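Long-range contacts in putative metallopeptidase (Corynebacterium diphtheriae, PDB 3QOC), which is probably a metal-dependent aminopeptidase, of which this chain is the creatinase/prolidase-like N-terminal domain: residues A[36-40]-A[127-131]; A[47-51]-A[85-89]; A[26-32]-A[97-102]. All coordinates share one frame; numbering follows the deposited sequence.

Contact 1: residues A[36-40]-A[127-131]; sequences HIRYL and VTGAI. With SO4 (sulfate ion), chain F.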
loop_
_atom_site.group_PDB
_atom_site.type_symbol
_atom_site.label_atom_id
_atom_site.label_comp_id
_atom_site.label_asym_id
_atom_site.label_seq_id
_atom_site.Cartn_x
_atom_site.Cartn_y
_atom_site.Cartn_z
ATOM N N HIS A 36 6.494 7.925 1.593
ATOM C CA HIS A 36 6.718 6.464 1.490
ATOM C C HIS A 36 6.127 5.913 0.232
ATOM O O HIS A 36 6.818 5.177 -0.511
ATOM C CB HIS A 36 6.253 5.701 2.717
ATOM C CG HIS A 36 6.988 6.082 3.964
ATOM N ND1 HIS A 36 6.557 5.722 5.222
ATOM C CD2 HIS A 36 8.116 6.817 4.152
ATOM C CE1 HIS A 36 7.355 6.243 6.126
ATOM N NE2 HIS A 36 8.325 6.909 5.504
ATOM N N ILE A 37 4.924 6.338 -0.135
ATOM C CA ILE A 37 4.292 5.825 -1.390
ATOM C C ILE A 37 5.132 6.272 -2.609
ATOM O O ILE A 37 5.334 5.532 -3.607
ATOM C CB ILE A 37 2.860 6.301 -1.477
ATOM C CG1 ILE A 37 1.987 5.624 -0.396
ATOM C CG2 ILE A 37 2.367 6.162 -2.845
ATOM C CD1 ILE A 37 0.674 6.304 -0.104
ATOM N N ARG A 38 5.628 7.503 -2.544
ATOM C CA ARG A 38 6.429 8.054 -3.635
ATOM C C ARG A 38 7.737 7.285 -3.806
ATOM O O ARG A 38 8.144 6.960 -4.921
ATOM C CB ARG A 38 6.719 9.536 -3.392
ATOM C CG ARG A 38 6.919 10.345 -4.663
ATOM C CD ARG A 38 8.340 10.212 -5.184
ATOM N NE ARG A 38 9.314 10.110 -4.100
ATOM C CZ ARG A 38 10.563 9.684 -4.255
ATOM N NH1 ARG A 38 10.996 9.318 -5.454
ATOM N NH2 ARG A 38 11.379 9.623 -3.212
ATOM N N TYR A 39 8.386 7.000 -2.683
ATOM C CA TYR A 39 9.636 6.284 -2.656
ATOM C C TYR A 39 9.406 4.877 -3.281
ATOM O O TYR A 39 10.238 4.389 -4.076
ATOM C CB TYR A 39 10.102 6.220 -1.182
ATOM C CG TYR A 39 11.353 5.412 -0.948
ATOM C CD1 TYR A 39 12.616 5.983 -1.073
ATOM C CD2 TYR A 39 11.272 4.081 -0.624
ATOM C CE1 TYR A 39 13.762 5.218 -0.864
ATOM C CE2 TYR A 39 12.453 3.267 -0.374
ATOM C CZ TYR A 39 13.665 3.857 -0.515
ATOM O OH TYR A 39 14.771 3.092 -0.324
ATOM N N LEU A 40 8.300 4.237 -2.920
ATOM C CA LEU A 40 8.011 2.869 -3.386
ATOM C C LEU A 40 7.376 2.755 -4.755
ATOM O O LEU A 40 7.446 1.677 -5.402
ATOM C CB LEU A 40 7.129 2.177 -2.393
ATOM C CG LEU A 40 7.691 1.887 -1.017
ATOM C CD1 LEU A 40 6.558 1.512 -0.070
ATOM C CD2 LEU A 40 8.791 0.798 -1.067
ATOM N N VAL A 127 2.611 -1.512 12.750
ATOM C CA VAL A 127 4.025 -1.674 12.489
ATOM C C VAL A 127 4.638 -0.314 12.672
ATOM O O VAL A 127 4.143 0.653 12.103
ATOM C CB VAL A 127 4.232 -2.147 11.044
ATOM C CG1 VAL A 127 5.698 -2.245 10.699
ATOM C CG2 VAL A 127 3.489 -3.466 10.812
ATOM N N THR A 128 5.682 -0.227 13.504
ATOM C CA THR A 128 6.422 1.027 13.732
ATOM C C THR A 128 7.657 1.178 12.792
ATOM O O THR A 128 8.146 0.212 12.233
ATOM C CB THR A 128 6.894 1.133 15.206
ATOM O OG1 THR A 128 7.858 0.117 15.468
ATOM C CG2 THR A 128 5.730 0.966 16.194
ATOM N N GLY A 129 8.167 2.405 12.665
ATOM C CA GLY A 129 9.290 2.719 11.790
ATOM C C GLY A 129 8.876 3.368 10.447
ATOM O O GLY A 129 7.700 3.375 10.068
ATOM N N ALA A 130 9.860 3.901 9.721
ATOM C CA ALA A 130 9.671 4.418 8.365
ATOM C C ALA A 130 9.863 3.259 7.340
ATOM O O ALA A 130 10.949 3.082 6.816
ATOM C CB ALA A 130 10.697 5.610 8.108
ATOM N N ILE A 131 8.810 2.456 7.124
ATOM C CA ILE A 131 8.859 1.207 6.331
ATOM C C ILE A 131 10.272 0.533 6.298
ATOM O O ILE A 131 11.126 0.827 5.418
ATOM C CB ILE A 131 8.313 1.453 4.890
ATOM C CG1 ILE A 131 8.908 2.743 4.328
ATOM C CG2 ILE A 131 6.742 1.552 4.858
ATOM C CD1 ILE A 131 8.897 2.865 2.781
HETATM S S SO4 F . 14.274 9.011 -5.942
HETATM O O1 SO4 F . 15.457 8.198 -5.848
HETATM O O2 SO4 F . 14.155 9.343 -4.552
HETATM O O3 SO4 F . 14.497 10.164 -6.790
HETATM O O4 SO4 F . 13.221 8.247 -6.594
#

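Contact 2: residues A[47-51]-A[85-89]; sequences NAALI and CAPAL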
loop_
_atom_site.group_PDB
_atom_site.type_symbol
_atom_site.label_atom_id
_atom_site.label_comp_id
_atom_site.label_asym_id
_atom_site.label_seq_id
_atom_site.Cartn_x
_atom_site.Cartn_y
_atom_site.Cartn_z
ATOM N N ASN A 47 -2.624 12.420 -2.772
ATOM C CA ASN A 47 -3.565 11.496 -2.124
ATOM C C ASN A 47 -3.410 10.128 -2.788
ATOM O O ASN A 47 -3.492 10.030 -4.009
ATOM C CB ASN A 47 -5.004 12.037 -2.271
ATOM C CG ASN A 47 -6.060 11.062 -1.728
ATOM O OD1 ASN A 47 -5.920 10.525 -0.638
ATOM N ND2 ASN A 47 -7.119 10.879 -2.472
ATOM N N ALA A 48 -3.085 9.115 -1.980
ATOM C CA ALA A 48 -2.856 7.746 -2.423
ATOM C C ALA A 48 -2.832 6.827 -1.232
ATOM O O ALA A 48 -2.599 7.272 -0.080
ATOM C CB ALA A 48 -1.518 7.608 -3.259
ATOM N N ALA A 49 -2.990 5.544 -1.540
ATOM C CA ALA A 49 -2.664 4.437 -0.583
ATOM C C ALA A 49 -2.130 3.316 -1.411
ATOM O O ALA A 49 -2.398 3.259 -2.612
ATOM C CB ALA A 49 -3.893 4.001 0.210
ATOM N N LEU A 50 -1.329 2.450 -0.815
ATOM C CA LEU A 50 -0.506 1.484 -1.560
ATOM C C LEU A 50 -0.390 0.205 -0.726
ATOM O O LEU A 50 -0.059 0.276 0.438
ATOM C CB LEU A 50 0.920 2.002 -1.804
ATOM C CG LEU A 50 1.940 1.017 -2.423
ATOM C CD1 LEU A 50 1.447 0.585 -3.788
ATOM C CD2 LEU A 50 3.365 1.578 -2.583
ATOM N N ILE A 51 -0.714 -0.935 -1.306
ATOM C CA ILE A 51 -0.622 -2.199 -0.593
ATOM C C ILE A 51 0.469 -2.990 -1.267
ATOM O O ILE A 51 0.441 -3.143 -2.457
ATOM C CB ILE A 51 -1.924 -2.943 -0.641
ATOM C CG1 ILE A 51 -1.807 -4.215 0.228
ATOM C CG2 ILE A 51 -2.297 -3.293 -2.033
ATOM C CD1 ILE A 51 -2.696 -4.072 1.547
ATOM N N CYS A 85 -8.902 6.400 -0.208
ATOM C CA CYS A 85 -8.003 5.439 -0.866
ATOM C C CYS A 85 -7.711 4.205 -0.032
ATOM O O CYS A 85 -7.837 3.083 -0.509
ATOM C CB CYS A 85 -6.636 6.164 -1.117
ATOM S SG CYS A 85 -6.839 7.330 -2.434
ATOM N N ALA A 86 -7.296 4.428 1.206
ATOM C CA ALA A 86 -6.841 3.321 2.044
ATOM C C ALA A 86 -8.013 2.360 2.389
ATOM O O ALA A 86 -7.882 1.126 2.200
ATOM C CB ALA A 86 -6.142 3.867 3.305
ATOM N N PRO A 87 -9.174 2.914 2.802
ATOM C CA PRO A 87 -10.258 2.002 3.088
ATOM C C PRO A 87 -10.678 1.192 1.889
ATOM O O PRO A 87 -11.033 0.017 2.030
ATOM C CB PRO A 87 -11.393 2.928 3.591
ATOM C CG PRO A 87 -10.627 4.098 4.240
ATOM C CD PRO A 87 -9.432 4.272 3.361
ATOM N N ALA A 88 -10.615 1.802 0.703
ATOM C CA ALA A 88 -11.049 1.080 -0.506
ATOM C C ALA A 88 -10.120 -0.052 -0.874
ATOM O O ALA A 88 -10.591 -1.099 -1.244
ATOM C CB ALA A 88 -11.295 2.040 -1.712
ATOM N N LEU A 89 -8.801 0.130 -0.825
ATOM C CA LEU A 89 -7.859 -1.037 -0.981
ATOM C C LEU A 89 -8.137 -2.112 0.045
ATOM O O LEU A 89 -8.223 -3.285 -0.295
ATOM C CB LEU A 89 -6.354 -0.658 -0.849
ATOM C CG LEU A 89 -5.688 0.259 -1.859
ATOM C CD1 LEU A 89 -4.237 0.637 -1.336
ATOM C CD2 LEU A 89 -5.717 -0.439 -3.256
HETATM O O HOH W 1 -7.534 9.167 0.789
#

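Contact 3: residues A[26-32]-A[97-102]; sequences IDAMLVT and KRVGFE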
loop_
_atom_site.group_PDB
_atom_site.type_symbol
_atom_site.label_atom_id
_atom_site.label_comp_id
_atom_site.label_asym_id
_atom_site.label_seq_id
_atom_site.Cartn_x
_atom_site.Cartn_y
_atom_site.Cartn_z
ATOM N N ILE A 26 3.727 -10.308 8.964
ATOM C CA ILE A 26 2.557 -9.837 8.215
ATOM C C ILE A 26 2.582 -10.381 6.784
ATOM O O ILE A 26 3.624 -10.770 6.301
ATOM C CB ILE A 26 2.490 -8.286 8.160
ATOM C CG1 ILE A 26 3.851 -7.684 7.817
ATOM C CG2 ILE A 26 2.036 -7.702 9.532
ATOM C CD1 ILE A 26 3.834 -6.065 7.720
ATOM N N ASP A 27 1.429 -10.376 6.119
ATOM C CA ASP A 27 1.257 -10.829 4.759
ATOM C C ASP A 27 1.277 -9.719 3.721
ATOM O O ASP A 27 1.364 -9.986 2.548
ATOM C CB ASP A 27 -0.096 -11.505 4.645
ATOM C CG ASP A 27 -0.188 -12.775 5.502
ATOM O OD1 ASP A 27 0.698 -13.628 5.349
ATOM O OD2 ASP A 27 -1.103 -12.924 6.341
ATOM N N ALA A 28 1.078 -8.495 4.159
ATOM C CA ALA A 28 0.993 -7.348 3.305
ATOM C C ALA A 28 1.180 -6.095 4.144
ATOM O O ALA A 28 0.927 -6.090 5.367
ATOM C CB ALA A 28 -0.307 -7.304 2.670
HETATM N N MSE A 29 1.621 -5.052 3.474
HETATM C CA MSE A 29 1.821 -3.799 4.095
HETATM C C MSE A 29 0.979 -2.763 3.359
HETATM O O MSE A 29 0.997 -2.642 2.125
HETATM C CB MSE A 29 3.299 -3.466 4.057
HETATM C CG MSE A 29 3.658 -2.177 4.697
HETATM SE SE MSE A 29 3.567 -2.311 6.747
HETATM C CE MSE A 29 5.511 -1.633 7.142
ATOM N N LEU A 30 0.218 -2.008 4.137
ATOM C CA LEU A 30 -0.560 -0.889 3.651
ATOM C C LEU A 30 0.213 0.398 3.953
ATOM O O LEU A 30 0.427 0.765 5.104
ATOM C CB LEU A 30 -1.877 -0.844 4.393
ATOM C CG LEU A 30 -2.793 0.383 4.132
ATOM C CD1 LEU A 30 -3.132 0.486 2.661
ATOM C CD2 LEU A 30 -4.067 0.275 4.890
ATOM N N VAL A 31 0.657 1.079 2.923
ATOM C CA VAL A 31 1.435 2.288 3.076
ATOM C C VAL A 31 0.535 3.488 2.847
ATOM O O VAL A 31 -0.123 3.580 1.814
ATOM C CB VAL A 31 2.524 2.273 1.997
ATOM C CG1 VAL A 31 3.476 3.497 2.177
ATOM C CG2 VAL A 31 3.298 0.932 2.075
ATOM N N THR A 32 0.413 4.352 3.821
ATOM C CA THR A 32 -0.409 5.496 3.702
ATOM C C THR A 32 0.376 6.819 3.750
ATOM O O THR A 32 -0.120 7.866 3.307
ATOM C CB THR A 32 -1.523 5.472 4.827
ATOM O OG1 THR A 32 -0.918 5.272 6.119
ATOM C CG2 THR A 32 -2.608 4.354 4.560
ATOM N N LYS A 97 -5.641 -12.768 6.207
ATOM C CA LYS A 97 -4.479 -11.941 5.845
ATOM C C LYS A 97 -4.174 -11.074 7.050
ATOM O O LYS A 97 -5.098 -10.509 7.654
ATOM C CB LYS A 97 -4.788 -11.068 4.604
ATOM C CG LYS A 97 -3.606 -10.652 3.632
ATOM C CD LYS A 97 -3.372 -11.654 2.460
ATOM C CE LYS A 97 -3.097 -10.977 1.047
ATOM N NZ LYS A 97 -1.621 -10.843 0.508
ATOM N N ARG A 98 -2.888 -10.982 7.398
ATOM C CA ARG A 98 -2.388 -10.010 8.330
ATOM C C ARG A 98 -1.820 -8.862 7.550
ATOM O O ARG A 98 -0.878 -9.017 6.736
ATOM C CB ARG A 98 -1.337 -10.627 9.244
ATOM C CG ARG A 98 -1.916 -11.794 10.077
ATOM C CD ARG A 98 -0.866 -12.654 10.818
ATOM N NE ARG A 98 0.077 -11.832 11.608
ATOM C CZ ARG A 98 -0.036 -11.471 12.907
ATOM N NH1 ARG A 98 -1.080 -11.855 13.688
ATOM N NH2 ARG A 98 0.936 -10.693 13.438
ATOM N N VAL A 99 -2.423 -7.692 7.773
ATOM C CA VAL A 99 -2.086 -6.488 7.012
ATOM C C VAL A 99 -1.487 -5.468 7.966
ATOM O O VAL A 99 -2.168 -5.030 8.888
ATOM C CB VAL A 99 -3.297 -5.889 6.350
ATOM C CG1 VAL A 99 -2.893 -4.587 5.597
ATOM C CG2 VAL A 99 -3.861 -6.876 5.405
ATOM N N GLY A 100 -0.213 -5.169 7.786
ATOM C CA GLY A 100 0.477 -4.150 8.576
ATOM C C GLY A 100 0.050 -2.736 8.167
ATOM O O GLY A 100 -0.349 -2.548 7.038
ATOM N N PHE A 101 0.162 -1.758 9.077
ATOM C CA PHE A 101 -0.078 -0.368 8.785
ATOM C C PHE A 101 0.921 0.510 9.476
ATOM O O PHE A 101 1.543 0.102 10.429
ATOM C CB PHE A 101 -1.545 0.069 9.107
ATOM C CG PHE A 101 -1.886 0.012 10.543
ATOM C CD1 PHE A 101 -1.766 1.144 11.341
ATOM C CD2 PHE A 101 -2.403 -1.146 11.106
ATOM C CE1 PHE A 101 -2.063 1.100 12.697
ATOM C CE2 PHE A 101 -2.739 -1.174 12.438
ATOM C CZ PHE A 101 -2.558 -0.038 13.238
ATOM N N GLU A 102 1.093 1.723 9.002
ATOM C CA GLU A 102 2.132 2.546 9.528
ATOM C C GLU A 102 1.615 3.246 10.818
ATOM O O GLU A 102 1.009 4.341 10.804
ATOM C CB GLU A 102 2.562 3.549 8.477
ATOM C CG GLU A 102 3.087 2.931 7.258
ATOM C CD GLU A 102 3.490 3.994 6.230
ATOM O OE1 GLU A 102 2.612 4.467 5.456
ATOM O OE2 GLU A 102 4.680 4.368 6.219
HETATM O O HOH W 2 -0.697 2.588 6.960
#

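Contact 1: residues A[36-40]-A[127-131]
In this creatinase/prolidase-type N-terminal domain, the last modelled residues, a loop after the edge strand 122-127, fold back over helix 34-41, and Ile131 meets His36 face-on. Ile131 CG1 stands over one face of the imidazole, 3.9 Å from the centroid of the His36 ring and 14° off the ring normal, a CH-pi contact displaced toward the rim. The two side chains run past each other in opposite directions, which lets Ile131 CD1 continue beyond the ring to His36 CB. With CG1 set between its backbone N and carbonyl carbon (chi1 45°), Ile131 lays that carbon over the ring, and the extended chi2 of 158° carries the terminal methyl on to meet Leu40 tip to tip, CD1 to CD1 at 3.9 Å. Tyr39 adds a looser touch at the surface. At the far end of the imidazole, Ala130 comes in obliquely, its CA 3.7 Å from His36 CE1.

The ring's rotation is probably held by Glu102, whose OE2 is hydrogen-bonded to ND1, and by Tyr105, which meets the imidazole edge-to-face. Leu40 packs inward on Val31, Leu50 and Leu17, tying the helix to the sheet and to helix 9-19. Elsewhere on the helix, Arg38 joins Arg9 and Arg13 around a sulfate, probably from the crystallisation liquor. The guanidinium grips it with two bonds, NH2 to O2 at 3.1 Å and Arg38 NH1 to sulfate O4 at 2.7 Å.

Contact 2: residues A[47-51]-A[85-89]
Strand 49-51 and helix 85-89 run nearly the same way, their axes 28° apart and 7.7 Å at closest approach, and the backbones come nearest at Ala49 and Ala86, whose CA atoms are 5.1 Å apart. This is helix-on-sheet packing in the mixed alpha/beta fold of the creatinase/prolidase N-terminal domain: helix 85-91 lies against one face of the sheet, while Ala48 and Leu50 turn to the other and pack on Ile37 of helix 34-41. Small residues permit the close approach. Ala49 CB presses straight onto the helix backbone, 3.5 Å from Ala86 CA, and also touches the CB atoms of Cys85 and Ala86.

One turn on, Leu89 lays its CD1 branch over the strand's main chain, 3.4 Å from Ala49 C. The same methyl reaches the backbone of Leu50 and the CB of Ile51. Ser61 of the adjoining strand 58-62 touches both Leu89 and Cys85, extending the seat of the helix across a second strand.

At the start of the helix the contact turns polar. Cys85 SG lies beside the carboxamide of Asn47, 3.6 Å from ND2, which is itself hydrogen-bonded to Asp63 OD2. A water joins the two segments, giving a hydrogen to Asn47 OD1 at a short 2.5 Å and accepting one from Cys85 N at 3.2 Å.

Contact 3: residues A[26-32]-A[97-102]
Ala28 O and Gly100 O carry the parallel beta ladder between strands 28-31 and 97-102, in the middle of the domain's mixed sheet. Gly100 N bonds to Ala28 O at 2.8 Å, and Leu30 N donates to Gly100 O at 3.0 Å. Where the ladder begins, Arg98 O accepts from Asp27 N, with a weak second bond from Ala28 N. Asp27 then answers with its side chain: OD2 uses its anti lone pair to take Arg98 N in an almost straight bond, 2.8 Å and 175°.

With no side chain on Gly100, Ile26 can set CG2 and CD1 against its N and CA, and Met29, a selenomethionine, bends its chain so that SE sits 3.8 Å from Gly100 C. On the other face, Leu30 CB packs against Val99 CG1.

Further out, Arg25 O holds Arg98 NE and Asn53 OD1 takes Lys97 NZ. At the far end, a water links Leu30 O, Thr32 OG1 and Glu102 N. Glu102 is buried and firmly placed: with its other oxygen held by His36, OE1 accepts from His33 N and, nearly along its C-O axis, from Thr32 N at 2.7 Å.

Overall arrangement
All three contacts meet around strand 28-31, in the middle of the sheet. Contact 3 pairs it with strand 97-102; contact 2 belongs to its other neighbour, strand 49-53, and Leu50 O to Val31 N joins the two. The centres of contacts 1 and 2 lie about 14 Å apart, and contact 3 is about 11 Å from each. Along the chain, contact 2 falls within the spans of both others, whereas contacts 1 and 3 interleave. Helix 34-41 of contact 1 and helix 85-91 of contact 2 lie on the two sides of strand 49-53. Together the contacts bring the domain's early, middle and late segments into one compact alpha/beta unit.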